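Local coordinates for hydrogenase expression/formation protein HypE (Desulfovibrio vulgaris subsp. vulgaris, PDB 2Z1U) that binds ATP and magnesium and, as in other HypE proteins, probably prepares the cyanide ligands of the [NiFe] hydrogenase active site, at residues G149-V153 with D154-S158; C276-E280 with E281-A285; D160-R163 with P164-I168. All blocks are in the same frame, centred on the assembly; numbering follows the deposited sequence.

Contact 1 of 3, residues G149-V153 with D154-S158; sequences GEILV and DPAPS
Ile-151 and Val-153 turn one methyl each onto Ala-156, which the chain brings back past them after a bend. The bend is sharp because the peptide between Asp-154 and Pro-155 is cis. Ile-151 holds CG2 anti to its backbone N (chi1 -69° for CG1), which sends this branch to Ala-156 CB at 3.9 Å and leaves CG1 beside the N. Val-153 places CG1 the same way, anti to the carbonyl carbon, but its CG2 lies between N and C and reaches across the bend. There Val-153 CG2 lies 3.9 Å from Ala-156 CA, and it comes more loosely against Pro-157 CD at 4.3 Å. Ala-156 CB also rests 3.4 Å from Val-153 O, so the single methyl meets both backbone and side chains. The Asp-154 carboxylate makes a weak, long ion pair with Arg-44 of the second subunit. No hydrogen bond joins the two halves, and Val-153 also packs on Val-209 of helix 202-212. The backbone angles around the cis bond, with Val-153 and Ala-156 as the outer residues, are those of a type VIb cis-proline turn, here leading out of strand 141-151.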
ATOM      1  N   GLY A 149       7.723  -9.145  -6.262  1.00 52.65           N
ATOM      2  CA  GLY A 149       8.756 -10.148  -6.432  1.00 54.33           C
ATOM      3  C   GLY A 149       8.670 -10.910  -7.743  1.00 54.61           C
ATOM      4  O   GLY A 149       7.649 -10.886  -8.428  1.00 55.09           O
ATOM      5  N   GLU A 150       9.746 -11.615  -8.061  1.00 54.45           N
ATOM      6  CA  GLU A 150       9.852 -12.403  -9.281  1.00 54.97           C
ATOM      7  C   GLU A 150       9.469 -13.867  -8.990  1.00 54.42           C
ATOM      8  O   GLU A 150      10.068 -14.512  -8.125  1.00 53.74           O
ATOM      9  CB  GLU A 150      11.280 -12.281  -9.832  1.00 55.02           C
ATOM     10  CG  GLU A 150      11.617 -10.826 -10.214  1.00 56.04           C
ATOM     11  CD  GLU A 150      13.111 -10.537 -10.337  1.00 56.84           C
ATOM     12  OE1 GLU A 150      13.880 -10.903  -9.412  1.00 59.64           O
ATOM     13  OE2 GLU A 150      13.504  -9.924 -11.359  1.00 57.74           O
ATOM     14  N   ILE A 151       8.468 -14.388  -9.696  1.00 54.41           N
ATOM     15  CA  ILE A 151       8.072 -15.783  -9.492  1.00 54.70           C
ATOM     16  C   ILE A 151       9.183 -16.720  -9.969  1.00 55.14           C
ATOM     17  O   ILE A 151       9.771 -16.510 -11.040  1.00 54.23           O
ATOM     18  CB  ILE A 151       6.678 -16.118 -10.079  1.00 55.15           C
ATOM     19  CG1 ILE A 151       5.594 -15.407  -9.253  1.00 55.10           C
ATOM     20  CG2 ILE A 151       6.420 -17.633 -10.052  1.00 53.96           C
ATOM     21  CD1 ILE A 151       4.266 -15.263  -9.929  1.00 56.31           C
ATOM     22  N   LEU A 152       9.485 -17.718  -9.136  1.00 54.91           N
ATOM     23  CA  LEU A 152      10.649 -18.587  -9.328  1.00 56.02           C
ATOM     24  C   LEU A 152      10.344 -19.902 -10.038  1.00 56.25           C
ATOM     25  O   LEU A 152      11.254 -20.554 -10.537  1.00 56.00           O
ATOM     26  CB  LEU A 152      11.335 -18.879  -7.985  1.00 55.74           C
ATOM     27  CG  LEU A 152      11.903 -17.688  -7.204  1.00 56.53           C
ATOM     28  CD1 LEU A 152      12.211 -18.104  -5.774  1.00 57.40           C
ATOM     29  CD2 LEU A 152      13.141 -17.106  -7.887  1.00 57.22           C
ATOM     30  N   VAL A 153       9.071 -20.295 -10.073  1.00 57.02           N
ATOM     31  CA  VAL A 153       8.692 -21.610 -10.607  1.00 57.77           C
ATOM     32  C   VAL A 153       7.350 -21.600 -11.317  1.00 58.29           C
ATOM     33  O   VAL A 153       6.482 -20.781 -11.008  1.00 58.24           O
ATOM     34  CB  VAL A 153       8.626 -22.706  -9.504  1.00 57.64           C
ATOM     35  CG1 VAL A 153      10.012 -23.168  -9.108  1.00 58.14           C
ATOM     36  CG2 VAL A 153       7.820 -22.237  -8.287  1.00 57.72           C
ATOM     37  N   ASP A 154       7.193 -22.531 -12.262  1.00 58.89           N
ATOM     38  CA  ASP A 154       5.911 -22.783 -12.907  1.00 59.39           C
ATOM     39  C   ASP A 154       5.686 -24.295 -13.010  1.00 59.16           C
ATOM     40  O   ASP A 154       6.515 -24.998 -13.587  1.00 59.27           O
ATOM     41  CB  ASP A 154       5.851 -22.122 -14.290  1.00 60.06           C
ATOM     42  CG  ASP A 154       4.423 -21.926 -14.788  1.00 61.84           C
ATOM     43  OD1 ASP A 154       3.742 -22.926 -15.082  1.00 65.00           O
ATOM     44  OD2 ASP A 154       3.981 -20.765 -14.895  1.00 66.05           O
ATOM     45  N   PRO A 155       4.575 -24.802 -12.428  1.00 58.67           N
ATOM     46  CA  PRO A 155       3.577 -24.036 -11.668  1.00 58.31           C
ATOM     47  C   PRO A 155       4.081 -23.570 -10.296  1.00 57.58           C
ATOM     48  O   PRO A 155       4.916 -24.236  -9.674  1.00 57.92           O
ATOM     49  CB  PRO A 155       2.423 -25.033 -11.508  1.00 58.45           C
ATOM     50  CG  PRO A 155       3.054 -26.362 -11.596  1.00 58.73           C
ATOM     51  CD  PRO A 155       4.222 -26.230 -12.517  1.00 58.76           C
ATOM     52  N   ALA A 156       3.565 -22.433  -9.845  1.00 56.55           N
ATOM     53  CA  ALA A 156       3.937 -21.833  -8.565  1.00 55.77           C
ATOM     54  C   ALA A 156       2.947 -22.258  -7.472  1.00 55.11           C
ATOM     55  O   ALA A 156       1.856 -22.750  -7.795  1.00 55.89           O
ATOM     56  CB  ALA A 156       3.974 -20.320  -8.701  1.00 55.58           C
ATOM     57  N   PRO A 157       3.322 -22.108  -6.178  1.00 54.19           N
ATOM     58  CA  PRO A 157       2.374 -22.502  -5.133  1.00 53.62           C
ATOM     59  C   PRO A 157       1.108 -21.640  -5.147  1.00 53.27           C
ATOM     60  O   PRO A 157       1.147 -20.480  -5.531  1.00 52.62           O
ATOM     61  CB  PRO A 157       3.178 -22.322  -3.831  1.00 53.39           C
ATOM     62  CG  PRO A 157       4.622 -22.313  -4.268  1.00 53.45           C
ATOM     63  CD  PRO A 157       4.583 -21.618  -5.592  1.00 54.10           C
ATOM     64  N   SER A 158      -0.013 -22.248  -4.754  1.00 53.70           N
ATOM     65  CA  SER A 158      -1.323 -21.621  -4.814  1.00 53.97           C
ATOM     66  C   SER A 158      -2.276 -22.349  -3.866  1.00 53.65           C
ATOM     67  O   SER A 158      -2.199 -23.569  -3.725  1.00 53.58           O
ATOM     68  CB  SER A 158      -1.859 -21.684  -6.244  1.00 54.02           C
ATOM     69  OG  SER A 158      -3.119 -21.043  -6.341  1.00 57.59           O
TER

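Contact 2 of 3, residues C276-E280 with E281-A285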
ATOM      1  N   CYS A 276       3.527 -25.513   4.554  1.00 50.61           N
ATOM      2  CA  CYS A 276       3.993 -25.989   3.271  1.00 50.33           C
ATOM      3  C   CYS A 276       3.313 -27.314   2.940  1.00 49.66           C
ATOM      4  O   CYS A 276       3.411 -28.282   3.690  1.00 48.59           O
ATOM      5  CB  CYS A 276       5.525 -26.142   3.285  1.00 50.44           C
ATOM      6  SG  CYS A 276       6.239 -26.943   1.833  1.00 53.41           S
ATOM      7  N   ILE A 277       2.630 -27.341   1.802  1.00 49.79           N
ATOM      8  CA  ILE A 277       1.926 -28.545   1.342  1.00 49.69           C
ATOM      9  C   ILE A 277       2.531 -28.968   0.002  1.00 49.94           C
ATOM     10  O   ILE A 277       2.725 -28.129  -0.884  1.00 50.38           O
ATOM     11  CB  ILE A 277       0.387 -28.305   1.274  1.00 49.36           C
ATOM     12  CG1 ILE A 277      -0.141 -27.994   2.679  1.00 49.58           C
ATOM     13  CG2 ILE A 277      -0.353 -29.536   0.717  1.00 49.03           C
ATOM     14  CD1 ILE A 277      -1.560 -27.443   2.752  1.00 48.68           C
ATOM     15  N   LEU A 278       2.848 -30.261  -0.111  1.00 50.69           N
ATOM     16  CA  LEU A 278       3.590 -30.838  -1.236  1.00 51.09           C
ATOM     17  C   LEU A 278       3.467 -32.381  -1.253  1.00 51.75           C
ATOM     18  O   LEU A 278       3.204 -32.991  -0.211  1.00 51.80           O
ATOM     19  CB  LEU A 278       5.070 -30.417  -1.152  1.00 51.35           C
ATOM     20  CG  LEU A 278       6.089 -31.197  -0.292  1.00 50.94           C
ATOM     21  CD1 LEU A 278       7.448 -30.605  -0.542  1.00 48.22           C
ATOM     22  CD2 LEU A 278       5.764 -31.181   1.201  1.00 50.57           C
ATOM     23  N   PRO A 279       3.693 -33.026  -2.421  1.00 52.29           N
ATOM     24  CA  PRO A 279       3.625 -34.493  -2.479  1.00 52.56           C
ATOM     25  C   PRO A 279       4.492 -35.190  -1.433  1.00 53.37           C
ATOM     26  O   PRO A 279       5.548 -34.683  -1.037  1.00 52.99           O
ATOM     27  CB  PRO A 279       4.166 -34.819  -3.874  1.00 52.72           C
ATOM     28  CG  PRO A 279       3.876 -33.615  -4.674  1.00 52.13           C
ATOM     29  CD  PRO A 279       4.025 -32.449  -3.736  1.00 52.25           C
ATOM     30  N   GLU A 280       4.041 -36.372  -1.021  1.00 54.29           N
ATOM     31  CA  GLU A 280       4.691 -37.161   0.016  1.00 55.76           C
ATOM     32  C   GLU A 280       6.187 -37.404  -0.212  1.00 55.96           C
ATOM     33  O   GLU A 280       6.966 -37.325   0.738  1.00 56.18           O
ATOM     34  CB  GLU A 280       3.930 -38.488   0.216  1.00 55.83           C
ATOM     35  CG  GLU A 280       4.448 -39.403   1.327  1.00 59.17           C
ATOM     36  CD  GLU A 280       4.697 -38.691   2.651  1.00 62.86           C
ATOM     37  OE1 GLU A 280       5.772 -38.930   3.260  1.00 64.62           O
ATOM     38  OE2 GLU A 280       3.830 -37.902   3.082  1.00 64.34           O
ATOM     39  N   GLU A 281       6.599 -37.667  -1.453  1.00 56.40           N
ATOM     40  CA  GLU A 281       7.999 -38.067  -1.701  1.00 57.09           C
ATOM     41  C   GLU A 281       9.014 -36.919  -1.590  1.00 56.72           C
ATOM     42  O   GLU A 281      10.227 -37.148  -1.538  1.00 56.61           O
ATOM     43  CB  GLU A 281       8.157 -38.870  -3.014  1.00 57.62           C
ATOM     44  CG  GLU A 281       8.393 -38.048  -4.288  1.00 59.63           C
ATOM     45  CD  GLU A 281       7.107 -37.597  -4.961  1.00 62.92           C
ATOM     46  OE1 GLU A 281       6.004 -37.835  -4.405  1.00 64.77           O
ATOM     47  OE2 GLU A 281       7.201 -37.002  -6.055  1.00 63.73           O
ATOM     48  N   ARG A 282       8.504 -35.689  -1.532  1.00 56.50           N
ATOM     49  CA  ARG A 282       9.326 -34.508  -1.307  1.00 56.06           C
ATOM     50  C   ARG A 282       9.248 -33.994   0.131  1.00 55.54           C
ATOM     51  O   ARG A 282       9.974 -33.063   0.491  1.00 55.12           O
ATOM     52  CB  ARG A 282       8.919 -33.391  -2.267  1.00 56.22           C
ATOM     53  CG  ARG A 282       9.768 -33.293  -3.522  1.00 57.82           C
ATOM     54  CD  ARG A 282       9.098 -33.920  -4.733  1.00 60.42           C
ATOM     55  NE  ARG A 282       9.190 -33.032  -5.890  1.00 61.65           N
ATOM     56  CZ  ARG A 282      10.170 -33.052  -6.789  1.00 62.83           C
ATOM     57  NH1 ARG A 282      11.162 -33.929  -6.687  1.00 63.51           N
ATOM     58  NH2 ARG A 282      10.154 -32.190  -7.795  1.00 62.59           N
ATOM     59  N   ALA A 283       8.380 -34.607   0.943  1.00 54.88           N
ATOM     60  CA  ALA A 283       8.049 -34.103   2.286  1.00 54.10           C
ATOM     61  C   ALA A 283       9.242 -34.054   3.232  1.00 53.73           C
ATOM     62  O   ALA A 283       9.437 -33.083   3.964  1.00 52.68           O
ATOM     63  CB  ALA A 283       6.924 -34.932   2.903  1.00 54.66           C
ATOM     64  N   GLU A 284      10.032 -35.118   3.198  1.00 53.58           N
ATOM     65  CA  GLU A 284      11.217 -35.273   4.026  1.00 53.98           C
ATOM     66  C   GLU A 284      12.289 -34.218   3.684  1.00 53.52           C
ATOM     67  O   GLU A 284      12.808 -33.539   4.576  1.00 53.43           O
ATOM     68  CB  GLU A 284      11.739 -36.706   3.875  1.00 54.35           C
ATOM     69  CG  GLU A 284      12.083 -37.410   5.176  1.00 56.59           C
ATOM     70  CD  GLU A 284      11.010 -37.299   6.238  1.00 58.82           C
ATOM     71  OE1 GLU A 284       9.881 -37.804   6.035  1.00 62.17           O
ATOM     72  OE2 GLU A 284      11.304 -36.717   7.302  1.00 59.76           O
ATOM     73  N   ALA A 285      12.581 -34.053   2.392  1.00 53.00           N
ATOM     74  CA  ALA A 285      13.513 -33.013   1.928  1.00 52.20           C
ATOM     75  C   ALA A 285      13.037 -31.597   2.313  1.00 51.45           C
ATOM     76  O   ALA A 285      13.826 -30.796   2.810  1.00 51.07           O
ATOM     77  CB  ALA A 285      13.757 -33.132   0.424  1.00 52.20           C
TER
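Leu-278 has chi1 at 85°, which sets CG between its backbone N and carbonyl carbon and swings both methyls under the first turn of the following helix. The side chain crosses that of Arg-282 at about a right angle: Leu-278 CD1 touches Arg-282 CB at 3.6 Å, and the other branch, CD2, sits 3.9 Å from Ala-283 CA. Arg-282 meets the leucine with CB, near the root of its side chain; bends at chi2 and chi3 lead the rest away. In the backbone, Arg-282 N donates to Pro-279 O (3.2 Å) and Ala-283 N to Glu-280 O (3.1 Å); both donors stand above the carbonyl plane, and the i to i-3 spacing is that of a tight, 3-10-like first turn. Glu-281, bent at chi2, curls back until its OE1 lies 3.6 Å from Pro-279 CB. Glu-280 OE1 lies 5.1 Å from Glu-284 OE1, like charges that Arg-301, salt-bridged to both glutamates, would be expected to offset. The contact joins strand 275-278 to helix 280-291: Leu-278 packs on Leu-169, while Ala-283 meets Ala-167 and Arg-301, seating the helix start against strands 167-170 and 300-306.

Contact 3 of 3, residues D160-R163 with P164-I168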
ATOM      1  N   ASP A 160      -5.183 -23.312  -4.112  1.00 54.26           N
ATOM      2  CA  ASP A 160      -6.014 -24.321  -4.778  1.00 55.11           C
ATOM      3  C   ASP A 160      -5.262 -25.561  -5.284  1.00 55.42           C
ATOM      4  O   ASP A 160      -5.835 -26.388  -6.001  1.00 55.31           O
ATOM      5  CB  ASP A 160      -6.858 -23.676  -5.897  1.00 55.41           C
ATOM      6  CG  ASP A 160      -6.030 -23.185  -7.077  1.00 56.40           C
ATOM      7  OD1 ASP A 160      -4.778 -23.176  -7.022  1.00 58.64           O
ATOM      8  OD2 ASP A 160      -6.649 -22.784  -8.080  1.00 58.54           O
ATOM      9  N   ARG A 161      -3.997 -25.711  -4.886  1.00 55.64           N
ATOM     10  CA  ARG A 161      -3.154 -26.796  -5.418  1.00 55.22           C
ATOM     11  C   ARG A 161      -2.844 -27.962  -4.464  1.00 55.44           C
ATOM     12  O   ARG A 161      -2.075 -28.874  -4.823  1.00 55.23           O
ATOM     13  CB  ARG A 161      -1.856 -26.203  -6.002  1.00 55.61           C
ATOM     14  CG  ARG A 161      -2.079 -25.321  -7.239  1.00 55.08           C
ATOM     15  CD  ARG A 161      -0.773 -25.016  -8.002  1.00 55.30           C
ATOM     16  NE  ARG A 161      -0.146 -26.249  -8.471  1.00 55.63           N
ATOM     17  CZ  ARG A 161       1.128 -26.594  -8.280  1.00 55.51           C
ATOM     18  NH1 ARG A 161       1.971 -25.778  -7.653  1.00 52.87           N
ATOM     19  NH2 ARG A 161       1.559 -27.769  -8.738  1.00 53.26           N
ATOM     20  N   ALA A 162      -3.444 -27.952  -3.270  1.00 55.12           N
ATOM     21  CA  ALA A 162      -3.329 -29.088  -2.352  1.00 55.40           C
ATOM     22  C   ALA A 162      -4.077 -30.274  -2.957  1.00 55.72           C
ATOM     23  O   ALA A 162      -5.217 -30.133  -3.395  1.00 55.74           O
ATOM     24  CB  ALA A 162      -3.892 -28.756  -0.983  1.00 55.12           C
ATOM     25  N   ARG A 163      -3.421 -31.425  -3.009  1.00 56.13           N
ATOM     26  CA  ARG A 163      -4.008 -32.606  -3.632  1.00 57.09           C
ATOM     27  C   ARG A 163      -3.899 -33.831  -2.709  1.00 56.16           C
ATOM     28  O   ARG A 163      -3.023 -33.868  -1.838  1.00 55.76           O
ATOM     29  CB  ARG A 163      -3.372 -32.837  -5.018  1.00 57.46           C
ATOM     30  CG  ARG A 163      -1.964 -33.458  -5.006  1.00 59.54           C
ATOM     31  CD  ARG A 163      -1.685 -34.264  -6.295  1.00 59.44           C
ATOM     32  NE  ARG A 163      -0.490 -35.119  -6.226  1.00 63.88           N
ATOM     33  CZ  ARG A 163       0.621 -34.946  -6.949  1.00 65.15           C
ATOM     34  NH1 ARG A 163       0.712 -33.941  -7.810  1.00 66.29           N
ATOM     35  NH2 ARG A 163       1.647 -35.787  -6.823  1.00 65.53           N
ATOM     36  N   PRO A 164      -4.818 -34.822  -2.857  1.00 55.56           N
ATOM     37  CA  PRO A 164      -4.766 -36.056  -2.067  1.00 55.06           C
ATOM     38  C   PRO A 164      -3.370 -36.674  -1.974  1.00 54.36           C
ATOM     39  O   PRO A 164      -2.679 -36.795  -2.987  1.00 54.53           O
ATOM     40  CB  PRO A 164      -5.720 -37.000  -2.818  1.00 55.27           C
ATOM     41  CG  PRO A 164      -6.721 -36.072  -3.455  1.00 55.03           C
ATOM     42  CD  PRO A 164      -5.996 -34.781  -3.748  1.00 55.63           C
ATOM     43  N   GLY A 165      -2.971 -37.051  -0.760  1.00 53.33           N
ATOM     44  CA  GLY A 165      -1.659 -37.648  -0.519  1.00 52.46           C
ATOM     45  C   GLY A 165      -0.556 -36.670  -0.133  1.00 52.06           C
ATOM     46  O   GLY A 165       0.524 -37.094   0.282  1.00 52.13           O
ATOM     47  N   ASP A 166      -0.827 -35.368  -0.276  1.00 51.31           N
ATOM     48  CA  ASP A 166       0.123 -34.312   0.107  1.00 51.03           C
ATOM     49  C   ASP A 166       0.401 -34.323   1.610  1.00 50.82           C
ATOM     50  O   ASP A 166      -0.513 -34.541   2.414  1.00 50.71           O
ATOM     51  CB  ASP A 166      -0.414 -32.934  -0.276  1.00 50.27           C
ATOM     52  CG  ASP A 166      -0.247 -32.615  -1.755  1.00 50.40           C
ATOM     53  OD1 ASP A 166       0.340 -33.421  -2.514  1.00 49.30           O
ATOM     54  OD2 ASP A 166      -0.704 -31.531  -2.158  1.00 50.17           O
ATOM     55  N   ALA A 167       1.657 -34.082   1.983  1.00 49.80           N
ATOM     56  CA  ALA A 167       1.991 -33.859   3.379  1.00 49.03           C
ATOM     57  C   ALA A 167       1.714 -32.397   3.735  1.00 48.52           C
ATOM     58  O   ALA A 167       1.794 -31.517   2.877  1.00 48.61           O
ATOM     59  CB  ALA A 167       3.444 -34.215   3.637  1.00 49.37           C
ATOM     60  N   ILE A 168       1.361 -32.141   4.990  1.00 47.97           N
ATOM     61  CA  ILE A 168       1.189 -30.774   5.481  1.00 47.79           C
ATOM     62  C   ILE A 168       2.273 -30.564   6.497  1.00 47.43           C
ATOM     63  O   ILE A 168       2.352 -31.297   7.490  1.00 47.05           O
ATOM     64  CB  ILE A 168      -0.193 -30.530   6.147  1.00 47.95           C
ATOM     65  CG1 ILE A 168      -1.340 -30.895   5.204  1.00 49.14           C
ATOM     66  CG2 ILE A 168      -0.321 -29.060   6.591  1.00 45.34           C
ATOM     67  CD1 ILE A 168      -2.738 -30.888   5.876  1.00 48.26           C
TER
HETATM   68  O   HOH W   1      -0.016 -35.891  -3.714  1.00 52.03           O
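The chain from Arg-163 to Asp-166 folds into a type II beta turn, with Pro-164 and Gly-165 at its corners and Asp-166 N donating to Arg-163 O at 3.1 Å. Gly-165 takes the positive phi of 93° that this turn needs at its third position. Asp-166 then adds a second clasp: with CG anti to its carbonyl carbon (chi1 -78°), the carboxylate folds back over the turn and OD2 accepts from Arg-163 N at 2.8 Å. That bond is nearly straight at the hydrogen (171°), although the N-H meets the oxygen from above the carboxylate plane. Arg-163 and Asp-166 are therefore held to each other by backbone and side chain at once. OD2 also takes a hydrogen bond from His-216 ND1, so this buried oxygen has two donors, which would tend to keep the acid ionised. The turn is the entry to strand 167-170, an inner strand of the mixed sheet in the C-terminal AIR synthase-related domain. Arg-163 lays its aliphatic chain, extended from CG to NE, across the acid at about a right angle, with CG 3.4 Å from Asp-166 OD1. Its guanidinium does not pair with that oxygen directly: Arg-163 NE is 4.2 Å from Asp-166 OD1, which lies well out of the guanidinium plane. A water fills in, donating to Asp-166 OD1 (2.8 Å) and to Pro-164 O (2.9 Å) and accepting a weak bond from Arg-163 NE.

Overall arrangement
From the N terminus the three contacts come in series, none enclosing or crossing another: contact 1, then contact 3, then contact 2. Contact 1 closes the bend after strand 141-151 of the four-stranded sheet; contact 3 closes the turn just before strand 167-170, where the seven-stranded sheet begins. The linker between these sheets is tied together where Arg-161 NH1 meets Ala-156 O and the guanidinium packs on Pro-155. Much later, contact 2 closes the step from strand 275-278 to its helix. Contacts 2 and 3, with centres about 9 Å apart, meet on neighbouring strands through the Ala-167 N to Leu-278 O pairing, whereas contacts 1 and 2 do not touch.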